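Local coordinates for thioredoxin-like fold domain-containing protein (PDB 1Z6M) that is of unknown function but has a thioredoxin-like fold with a thioredoxin-type CxxC at a helix start, consistent with a role in thiol-disulfide exchange, at residues 13-18 with 65-70; 26-31 with 59-64; 36-41 with 106-111. One frame throughout, in Å; residues are numbered along the deposited sequence. Where two conformers were deposited one is given.

Contact 1 of 3, residues 13-18 with 65-70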
loop_
_atom_site.group_PDB
_atom_site.type_symbol
_atom_site.label_atom_id
_atom_site.label_comp_id
_atom_site.label_asym_id
_atom_site.label_seq_id
_atom_site.Cartn_x
_atom_site.Cartn_y
_atom_site.Cartn_z
ATOM N N LYS A 13 9.191 6.775 12.980
ATOM C CA LYS A 13 9.800 5.448 12.861
ATOM C C LYS A 13 9.562 4.805 11.503
ATOM O O LYS A 13 10.013 3.691 11.249
ATOM C CB LYS A 13 9.324 4.498 13.971
ATOM C CG LYS A 13 9.554 4.994 15.373
ATOM C CD LYS A 13 11.021 5.084 15.720
ATOM C CE LYS A 13 11.227 5.601 17.151
ATOM N NZ LYS A 13 10.908 4.589 18.200
ATOM N N VAL A 14 8.842 5.497 10.637
ATOM C CA VAL A 14 8.679 5.028 9.265
ATOM C C VAL A 14 9.796 5.616 8.411
ATOM O O VAL A 14 10.440 6.596 8.811
ATOM C CB VAL A 14 7.273 5.363 8.694
ATOM C CG1 VAL A 14 6.183 4.704 9.550
ATOM C CG2 VAL A 14 7.044 6.869 8.605
ATOM N N ASN A 15 10.033 5.026 7.246
ATOM C CA ASN A 15 11.059 5.531 6.346
ATOM C C ASN A 15 10.556 5.571 4.911
ATOM O O ASN A 15 9.521 4.981 4.581
ATOM C CB ASN A 15 12.346 4.696 6.469
ATOM C CG ASN A 15 12.152 3.254 6.004
ATOM O OD1 ASN A 15 11.936 2.994 4.817
ATOM N ND2 ASN A 15 12.208 2.313 6.945
ATOM N N THR A 16 11.298 6.272 4.065
ATOM C CA THR A 16 10.963 6.394 2.654
ATOM C C THR A 16 11.841 5.496 1.788
ATOM O O THR A 16 11.966 5.723 0.585
ATOM C CB THR A 16 11.099 7.851 2.189
ATOM O OG1 THR A 16 12.451 8.283 2.385
ATOM C CG2 THR A 16 10.167 8.737 2.997
ATOM N N GLU A 17 12.419 4.462 2.393
ATOM C CA GLU A 17 13.325 3.556 1.687
ATOM C C GLU A 17 12.677 2.241 1.271
ATOM O O GLU A 17 12.745 1.861 0.101
ATOM C CB GLU A 17 14.562 3.283 2.541
ATOM C CG GLU A 17 15.442 4.497 2.746
ATOM C CD GLU A 17 16.068 5.005 1.457
ATOM O OE1 GLU A 17 16.549 4.172 0.653
ATOM O OE2 GLU A 17 16.087 6.244 1.256
ATOM N N THR A 18 12.061 1.546 2.221
ATOM C CA THR A 18 11.536 0.217 1.949
ATOM C C THR A 18 10.219 0.296 1.201
ATOM O O THR A 18 9.300 1.002 1.635
ATOM C CB THR A 18 11.320 -0.546 3.258
ATOM O OG1 THR A 18 12.552 -0.586 3.975
ATOM C CG2 THR A 18 10.857 -1.966 2.980
ATOM N N ILE A 65 5.583 5.912 -1.395
ATOM C CA ILE A 65 6.326 4.730 -0.968
ATOM C C ILE A 65 5.304 3.749 -0.409
ATOM O O ILE A 65 4.782 3.912 0.695
ATOM C CB ILE A 65 7.452 5.033 0.054
ATOM C CG1 ILE A 65 8.390 6.131 -0.461
ATOM C CG2 ILE A 65 8.235 3.760 0.348
ATOM C CD1 ILE A 65 7.994 7.553 -0.023
ATOM N N ILE A 66 5.004 2.742 -1.224
ATOM C CA ILE A 66 3.924 1.810 -0.943
ATOM C C ILE A 66 4.499 0.578 -0.253
ATOM O O ILE A 66 5.342 -0.132 -0.834
ATOM C CB ILE A 66 3.138 1.464 -2.226
ATOM C CG1 ILE A 66 2.497 2.737 -2.810
ATOM C CG2 ILE A 66 2.060 0.413 -1.936
ATOM C CD1 ILE A 66 1.981 2.579 -4.236
ATOM N N LYS A 67 4.045 0.366 0.978
ATOM C CA LYS A 67 4.544 -0.684 1.852
ATOM C C LYS A 67 3.493 -1.768 1.962
ATOM O O LYS A 67 2.466 -1.576 2.617
ATOM C CB LYS A 67 4.908 -0.093 3.216
ATOM C CG LYS A 67 6.038 0.941 3.074
ATOM C CD LYS A 67 6.377 1.618 4.380
ATOM C CE LYS A 67 7.397 2.737 4.192
ATOM N NZ LYS A 67 8.824 2.251 4.114
ATOM N N LEU A 68 3.755 -2.891 1.302
ATOM C CA LEU A 68 2.796 -4.000 1.264
ATOM C C LEU A 68 2.966 -4.819 2.531
ATOM O O LEU A 68 3.964 -5.522 2.709
ATOM C CB LEU A 68 2.972 -4.825 -0.012
ATOM C CG LEU A 68 2.764 -4.016 -1.300
ATOM C CD1 LEU A 68 2.948 -4.924 -2.499
ATOM C CD2 LEU A 68 1.407 -3.341 -1.363
ATOM N N PHE A 69 1.991 -4.655 3.422
ATOM C CA PHE A 69 2.042 -5.153 4.793
ATOM C C PHE A 69 1.332 -6.508 4.828
ATOM O O PHE A 69 0.089 -6.581 4.753
ATOM C CB PHE A 69 1.319 -4.106 5.660
ATOM C CG PHE A 69 1.455 -4.260 7.165
ATOM C CD1 PHE A 69 2.132 -5.318 7.769
ATOM C CD2 PHE A 69 0.832 -3.318 7.985
ATOM C CE1 PHE A 69 2.192 -5.404 9.174
ATOM C CE2 PHE A 69 0.895 -3.405 9.361
ATOM C CZ PHE A 69 1.570 -4.456 9.961
ATOM N N ASP A 70 2.117 -7.592 4.909
ATOM C CA ASP A 70 1.509 -8.931 5.102
ATOM C C ASP A 70 0.926 -9.003 6.505
ATOM O O ASP A 70 1.605 -8.656 7.482
ATOM C CB ASP A 70 2.458 -10.130 4.897
ATOM C CG ASP A 70 3.063 -10.204 3.491
ATOM O OD1 ASP A 70 2.816 -9.323 2.614
ATOM O OD2 ASP A 70 3.779 -11.212 3.251
#
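Lys67 reaches across to the loop carrying Asn15 and Thr18, and its ammonium end is what ties the two segments together. The side chain runs extended beyond CG and bends at its last torsion (chi4 -81°), which brings NZ in between two backbone carbonyls. Lys67 NZ donates to Thr18 O at 2.8 Å, lying in the plane of that carbonyl and on a lone pair. It also donates to Asn15 O at 2.9 Å, but here the nitrogen stands above the carbonyl plane, 43° out of it. A third contact from Lys67 NZ to Asn15 OD1, 3.3 Å long, is weak; outside the segments the same ammonium group forms a salt bridge with Glu141.

The Asn15 side chain crosses the lysine at a slant and is itself held by the loop. Its OD1 takes Thr18 N at 3.0 Å, in the amide plane and almost straight (N-H...O 170°), and Glu17 N at 2.9 Å from a slightly tilted direction. These two bonds curl residues 15-18 so that both carbonyls used by the lysine face the same ammonium group. Ile65, on the strand, points its side chain toward the loop at Thr16 and Thr18; Ile65 CD1 comes obliquely against Thr16 CB at 3.8 Å, a doubtful contact because the side chain has two modelled positions. Thr16 also sends its carbonyl to His21.

Asn15 OD1 makes an Asx turn with Glu17 N, extended to an Asx motif by Thr18 N. The loop leads directly into strand 20-22, which pairs antiparallel with strand 62-68 at one border of the thioredoxin-like sheet.

Contact 2 of 3, residues 26-31 with 59-64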
loop_
_atom_site.group_PDB
_atom_site.type_symbol
_atom_site.label_atom_id
_atom_site.label_comp_id
_atom_site.label_asym_id
_atom_site.label_seq_id
_atom_site.Cartn_x
_atom_site.Cartn_y
_atom_site.Cartn_z
ATOM N N ASN A 26 13.340 12.736 -5.951
ATOM C CA ASN A 26 13.563 13.992 -5.240
ATOM C C ASN A 26 12.285 14.790 -4.975
ATOM O O ASN A 26 12.343 15.913 -4.479
ATOM C CB ASN A 26 14.598 14.865 -5.971
ATOM C CG ASN A 26 15.966 14.213 -6.051
ATOM O OD1 ASN A 26 16.439 13.879 -7.136
ATOM N ND2 ASN A 26 16.608 14.030 -4.902
ATOM N N ALA A 27 11.124 14.181 -5.230
ATOM C CA ALA A 27 9.857 14.862 -4.928
ATOM C C ALA A 27 9.830 15.256 -3.457
ATOM O O ALA A 27 10.194 14.456 -2.594
ATOM C CB ALA A 27 8.672 13.999 -5.269
ATOM N N PRO A 28 9.446 16.506 -3.162
ATOM C CA PRO A 28 9.485 17.005 -1.783
ATOM C C PRO A 28 8.516 16.317 -0.817
ATOM O O PRO A 28 8.846 16.126 0.358
ATOM C CB PRO A 28 9.147 18.497 -1.935
ATOM C CG PRO A 28 8.453 18.604 -3.259
ATOM C CD PRO A 28 9.060 17.560 -4.126
ATOM N N VAL A 29 7.343 15.930 -1.303
ATOM C CA VAL A 29 6.339 15.338 -0.424
ATOM C C VAL A 29 6.437 13.822 -0.516
ATOM O O VAL A 29 6.266 13.248 -1.593
ATOM C CB VAL A 29 4.914 15.837 -0.751
ATOM C CG1 VAL A 29 3.888 15.140 0.133
ATOM C CG2 VAL A 29 4.832 17.357 -0.587
ATOM N N LYS A 30 6.731 13.190 0.618
ATOM C CA LYS A 30 6.856 11.736 0.683
ATOM C C LYS A 30 5.602 11.172 1.310
ATOM O O LYS A 30 5.281 11.486 2.456
ATOM C CB LYS A 30 8.075 11.332 1.517
ATOM C CG LYS A 30 9.413 11.950 1.066
ATOM C CD LYS A 30 9.745 11.635 -0.388
ATOM C CE LYS A 30 11.168 12.042 -0.724
ATOM N NZ LYS A 30 11.405 11.988 -2.183
HETATM N N MSE A 31 4.881 10.364 0.543
HETATM C CA MSE A 31 3.620 9.775 0.987
HETATM C C MSE A 31 3.853 8.300 1.263
HETATM O O MSE A 31 4.110 7.538 0.336
HETATM C CB MSE A 31 2.555 9.959 -0.099
HETATM C CG MSE A 31 1.180 9.391 0.254
HETATM SE SE MSE A 31 -0.118 9.762 -1.016
HETATM C CE MSE A 31 -0.039 11.589 -1.041
ATOM N N SER A 59 3.428 15.638 -11.607
ATOM C CA SER A 59 3.903 17.016 -11.461
ATOM C C SER A 59 5.199 17.152 -10.646
ATOM O O SER A 59 5.726 18.258 -10.513
ATOM C CB SER A 59 2.820 17.862 -10.810
ATOM O OG SER A 59 2.708 17.517 -9.445
ATOM N N GLY A 60 5.682 16.045 -10.079
ATOM C CA GLY A 60 6.931 16.033 -9.317
ATOM C C GLY A 60 6.787 16.417 -7.853
ATOM O O GLY A 60 7.779 16.510 -7.146
ATOM N N LYS A 61 5.556 16.653 -7.403
ATOM C CA LYS A 61 5.302 17.093 -6.033
ATOM C C LYS A 61 5.413 15.946 -5.027
ATOM O O LYS A 61 5.954 16.130 -3.937
ATOM C CB LYS A 61 3.928 17.772 -5.932
ATOM C CG LYS A 61 3.527 18.253 -4.546
ATOM C CD LYS A 61 4.226 19.534 -4.136
ATOM C CE LYS A 61 3.530 20.112 -2.912
ATOM N NZ LYS A 61 3.931 21.492 -2.555
ATOM N N VAL A 62 4.910 14.773 -5.405
ATOM C CA VAL A 62 4.789 13.641 -4.495
ATOM C C VAL A 62 5.553 12.423 -4.988
ATOM O O VAL A 62 5.515 12.094 -6.177
ATOM C CB VAL A 62 3.295 13.257 -4.312
ATOM C CG1 VAL A 62 3.135 11.889 -3.637
ATOM C CG2 VAL A 62 2.549 14.330 -3.535
ATOM N N GLU A 63 6.251 11.772 -4.059
ATOM C CA GLU A 63 6.724 10.406 -4.251
ATOM C C GLU A 63 5.946 9.511 -3.297
ATOM O O GLU A 63 5.869 9.797 -2.102
ATOM C CB GLU A 63 8.214 10.286 -3.936
ATOM C CG GLU A 63 8.780 8.881 -4.207
ATOM C CD GLU A 63 10.211 8.675 -3.727
ATOM O OE1 GLU A 63 10.672 9.401 -2.824
ATOM O OE2 GLU A 63 10.883 7.758 -4.255
ATOM N N ARG A 64 5.365 8.438 -3.824
ATOM C CA ARG A 64 4.671 7.470 -2.980
ATOM C C ARG A 64 5.619 6.344 -2.657
ATOM O O ARG A 64 6.366 5.880 -3.530
ATOM C CB ARG A 64 3.453 6.896 -3.688
ATOM C CG ARG A 64 2.438 7.946 -4.122
ATOM C CD ARG A 64 1.411 7.342 -5.064
ATOM N NE ARG A 64 0.516 6.441 -4.345
ATOM C CZ ARG A 64 -0.458 5.734 -4.912
ATOM N NH1 ARG A 64 -0.654 5.786 -6.224
ATOM N NH2 ARG A 64 -1.235 4.963 -4.158
#
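Glu63 sends CG away from its backbone N (chi1 -176°) and runs on extended, while Lys30, starting from the neighbouring strand, folds at chi2 (-57°); together these torsions bring the two charged ends into contact. Lys30 NZ meets Glu63 OE1 at 2.8 Å in a salt bridge, approaching on the anti side and 32° out of the carboxylate plane. The bend also carries Lys30 NZ back to Ala27 O at 2.8 Å, on an in-plane lone pair, and Ser25 O is a further acceptor. The ammonium group thus pins down the turn leading into its own strand.

Alongside this pair the backbones of 29-31 and 62-64 run parallel, laddered by bonds from Val29 N to Lys61 O, from Glu63 N to Val29 O, and from Met31 N to Glu63 O, the last at 2.9 Å. On the other face of the sheet Val29 CB rests on Val62 CG2 at 4.0 Å, and selenomethionine Met31 lays its CB against Val62 CG1 at 4.1 Å, under helices 40-58 and 166-173. Gly60 closes helix 40-58 with a Schellman motif, and the chain then enters strand 62-68. This is the beta-alpha-beta unit of the thioredoxin-like fold, its two parallel strands side by side.

Contact 3 of 3, residues 36-41 with 106-111; sequences NVRCPY and DEWGNL
Val37 and Arg38 meet Trp108 and Gly109 from a type I turn that begins at Asn36. The Asn36 side chain sets the turn: its OD1 accepts Arg38 N at 3.0 Å, an Asx turn laid over the backbone bond from Cys39 N to Asn36 O. Val37 then offers its carbonyl to the rim of the indole, Val37 O lying 3.6 Å from Trp108 CH2 and near the ring plane. The same oxygen accepts a hydrogen bond from Gln105.

Arg38 comes next, directly before Cys39, the first cysteine of a CxxC placed at a helix start as in thioredoxins. The aliphatic part of Arg38 runs past the indole in the opposite direction, with Arg38 CG 3.6 Å from Trp108 CZ3. A bend at chi2 (-102°) then swings the guanidinium over Gly109, whose CA sits 3.3 Å above the guanidinium plane and toward its rim. Arg38 NE donates to Gly109 O at 3.0 Å, a bent bond (N-H...O 132°) entering from above the carbonyl plane. The outer nitrogens reach Asp106 through water: Arg38 NH1 holds water 1 at 2.9 Å and Arg38 NH2 holds water 2 at 2.9 Å, and both waters lie within hydrogen-bonding distance of Asp106 OD1. The other oxygen of Asp106 pairs with Arg43.

At Cys39 the side chain turns away from 106-111 and its SG caps a backbone N in the first turn of helix 40-58, while Pro40 packs on Gln105.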
loop_
_atom_site.group_PDB
_atom_site.type_symbol
_atom_site.label_atom_id
_atom_site.label_comp_id
_atom_site.label_asym_id
_atom_site.label_seq_id
_atom_site.Cartn_x
_atom_site.Cartn_y
_atom_site.Cartn_z
ATOM N N ASN A 36 -2.696 -3.494 2.539
ATOM C CA ASN A 36 -2.752 -4.900 2.170
ATOM C C ASN A 36 -3.753 -4.986 1.024
ATOM O O ASN A 36 -4.856 -4.441 1.111
ATOM C CB ASN A 36 -3.168 -5.763 3.372
ATOM C CG ASN A 36 -3.248 -7.243 3.035
ATOM O OD1 ASN A 36 -4.079 -7.653 2.235
ATOM N ND2 ASN A 36 -2.382 -8.050 3.655
ATOM N N VAL A 37 -3.363 -5.629 -0.068
ATOM C CA VAL A 37 -4.164 -5.569 -1.294
ATOM C C VAL A 37 -5.469 -6.334 -1.241
ATOM O O VAL A 37 -6.295 -6.183 -2.135
ATOM C CB VAL A 37 -3.391 -5.957 -2.584
ATOM C CG1 VAL A 37 -2.262 -4.991 -2.846
ATOM C CG2 VAL A 37 -2.937 -7.428 -2.565
ATOM N N ARG A 38 -5.681 -7.142 -0.199
ATOM C CA ARG A 38 -7.001 -7.778 -0.029
ATOM C C ARG A 38 -7.970 -6.907 0.761
ATOM O O ARG A 38 -9.164 -7.168 0.807
ATOM C CB ARG A 38 -6.893 -9.158 0.626
ATOM C CG ARG A 38 -8.111 -10.063 0.336
ATOM C CD ARG A 38 -9.086 -10.136 1.487
ATOM N NE ARG A 38 -10.320 -10.834 1.113
ATOM C CZ ARG A 38 -11.361 -10.248 0.526
ATOM N NH1 ARG A 38 -11.336 -8.957 0.239
ATOM N NH2 ARG A 38 -12.438 -10.958 0.222
ATOM N N CYS A 39 -7.449 -5.863 1.389
ATOM C CA CYS A 39 -8.271 -5.073 2.275
ATOM C C CYS A 39 -9.233 -4.166 1.497
ATOM O O CYS A 39 -8.797 -3.400 0.652
ATOM C CB CYS A 39 -7.357 -4.255 3.195
ATOM S SG CYS A 39 -8.234 -3.032 4.172
ATOM N N PRO A 40 -10.543 -4.207 1.811
ATOM C CA PRO A 40 -11.473 -3.329 1.089
ATOM C C PRO A 40 -11.353 -1.851 1.488
ATOM O O PRO A 40 -11.742 -0.952 0.723
ATOM C CB PRO A 40 -12.839 -3.913 1.446
ATOM C CG PRO A 40 -12.640 -4.502 2.812
ATOM C CD PRO A 40 -11.240 -5.086 2.770
ATOM N N TYR A 41 -10.789 -1.593 2.662
ATOM C CA TYR A 41 -10.566 -0.214 3.085
ATOM C C TYR A 41 -9.381 0.342 2.291
ATOM O O TYR A 41 -9.400 1.489 1.858
ATOM C CB TYR A 41 -10.316 -0.131 4.595
ATOM C CG TYR A 41 -11.442 -0.656 5.453
ATOM C CD1 TYR A 41 -11.636 -2.026 5.619
ATOM C CD2 TYR A 41 -12.295 0.218 6.126
ATOM C CE1 TYR A 41 -12.654 -2.515 6.426
ATOM C CE2 TYR A 41 -13.323 -0.263 6.929
ATOM C CZ TYR A 41 -13.492 -1.631 7.075
ATOM O OH TYR A 41 -14.483 -2.137 7.873
ATOM N N ASP A 106 -12.601 -9.073 -5.122
ATOM C CA ASP A 106 -13.661 -10.001 -4.713
ATOM C C ASP A 106 -13.568 -11.368 -5.380
ATOM O O ASP A 106 -14.135 -12.337 -4.879
ATOM C CB ASP A 106 -15.033 -9.381 -4.945
ATOM C CG ASP A 106 -15.220 -8.104 -4.162
ATOM O OD1 ASP A 106 -15.031 -8.132 -2.929
ATOM O OD2 ASP A 106 -15.530 -7.074 -4.786
ATOM N N GLU A 107 -12.854 -11.431 -6.499
ATOM C CA GLU A 107 -12.673 -12.673 -7.252
ATOM C C GLU A 107 -11.653 -13.583 -6.601
ATOM O O GLU A 107 -11.889 -14.781 -6.487
ATOM C CB GLU A 107 -12.267 -12.392 -8.702
ATOM C CG GLU A 107 -13.373 -11.742 -9.518
ATOM C CD GLU A 107 -12.996 -11.505 -10.975
ATOM O OE1 GLU A 107 -11.993 -12.080 -11.469
ATOM O OE2 GLU A 107 -13.732 -10.754 -11.651
ATOM N N TRP A 108 -10.511 -13.029 -6.198
ATOM C CA TRP A 108 -9.447 -13.851 -5.606
ATOM C C TRP A 108 -9.441 -13.780 -4.076
ATOM O O TRP A 108 -8.868 -14.655 -3.410
ATOM C CB TRP A 108 -8.068 -13.471 -6.178
ATOM C CG TRP A 108 -7.718 -12.023 -6.007
ATOM C CD1 TRP A 108 -7.866 -11.025 -6.930
ATOM C CD2 TRP A 108 -7.143 -11.411 -4.841
ATOM N NE1 TRP A 108 -7.428 -9.825 -6.407
ATOM C CE2 TRP A 108 -6.993 -10.035 -5.123
ATOM C CE3 TRP A 108 -6.761 -11.891 -3.579
ATOM C CZ2 TRP A 108 -6.474 -9.134 -4.188
ATOM C CZ3 TRP A 108 -6.239 -10.993 -2.648
ATOM C CH2 TRP A 108 -6.099 -9.635 -2.960
ATOM N N GLY A 109 -10.108 -12.773 -3.515
ATOM C CA GLY A 109 -9.996 -12.490 -2.081
ATOM C C GLY A 109 -10.602 -13.537 -1.172
ATOM O O GLY A 109 -10.304 -13.577 0.016
ATOM N N ASN A 110 -11.437 -14.397 -1.743
ATOM C CA ASN A 110 -12.140 -15.442 -0.987
ATOM C C ASN A 110 -11.677 -16.856 -1.331
ATOM O O ASN A 110 -12.332 -17.844 -0.987
ATOM C CB ASN A 110 -13.650 -15.298 -1.187
ATOM C CG ASN A 110 -14.141 -13.905 -0.828
ATOM O OD1 ASN A 110 -14.556 -13.118 -1.694
ATOM N ND2 ASN A 110 -14.042 -13.570 0.448
ATOM N N LEU A 111 -10.541 -16.958 -2.010
ATOM C CA LEU A 111 -10.007 -18.250 -2.413
ATOM C C LEU A 111 -9.059 -18.810 -1.357
ATOM O O LEU A 111 -8.623 -18.092 -0.448
ATOM C CB LEU A 111 -9.287 -18.135 -3.759
ATOM C CG LEU A 111 -10.103 -17.598 -4.940
ATOM C CD1 LEU A 111 -9.219 -17.491 -6.165
ATOM C CD2 LEU A 111 -11.322 -18.461 -5.227
HETATM O O HOH W 1 -13.254 -7.181 -1.128
HETATM O O HOH W 2 -14.950 -10.186 -1.018
#

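Contacts 1 and 2 use successive parts of strand 62-68, their centres about 15 Å apart. They join where Ile65 N probably bonds to Met31 O at 2.8 Å and where Thr16 CG2 packs on Lys30 CB at 3.6 Å. Contact 3 holds the likely redox end: Cys39 of the CxxC belongs to its 36-41 segment, which follows strand 29-35. It reaches contact 1 through a probable hydrogen bond from Asn36 ND2 to Phe69 O, 3.1 Å, just beyond the end of strand 62-68. Contact 2 lies at the opposite end of these strands, about 28 Å from contact 3 between centres and about 10 Å between nearest atoms.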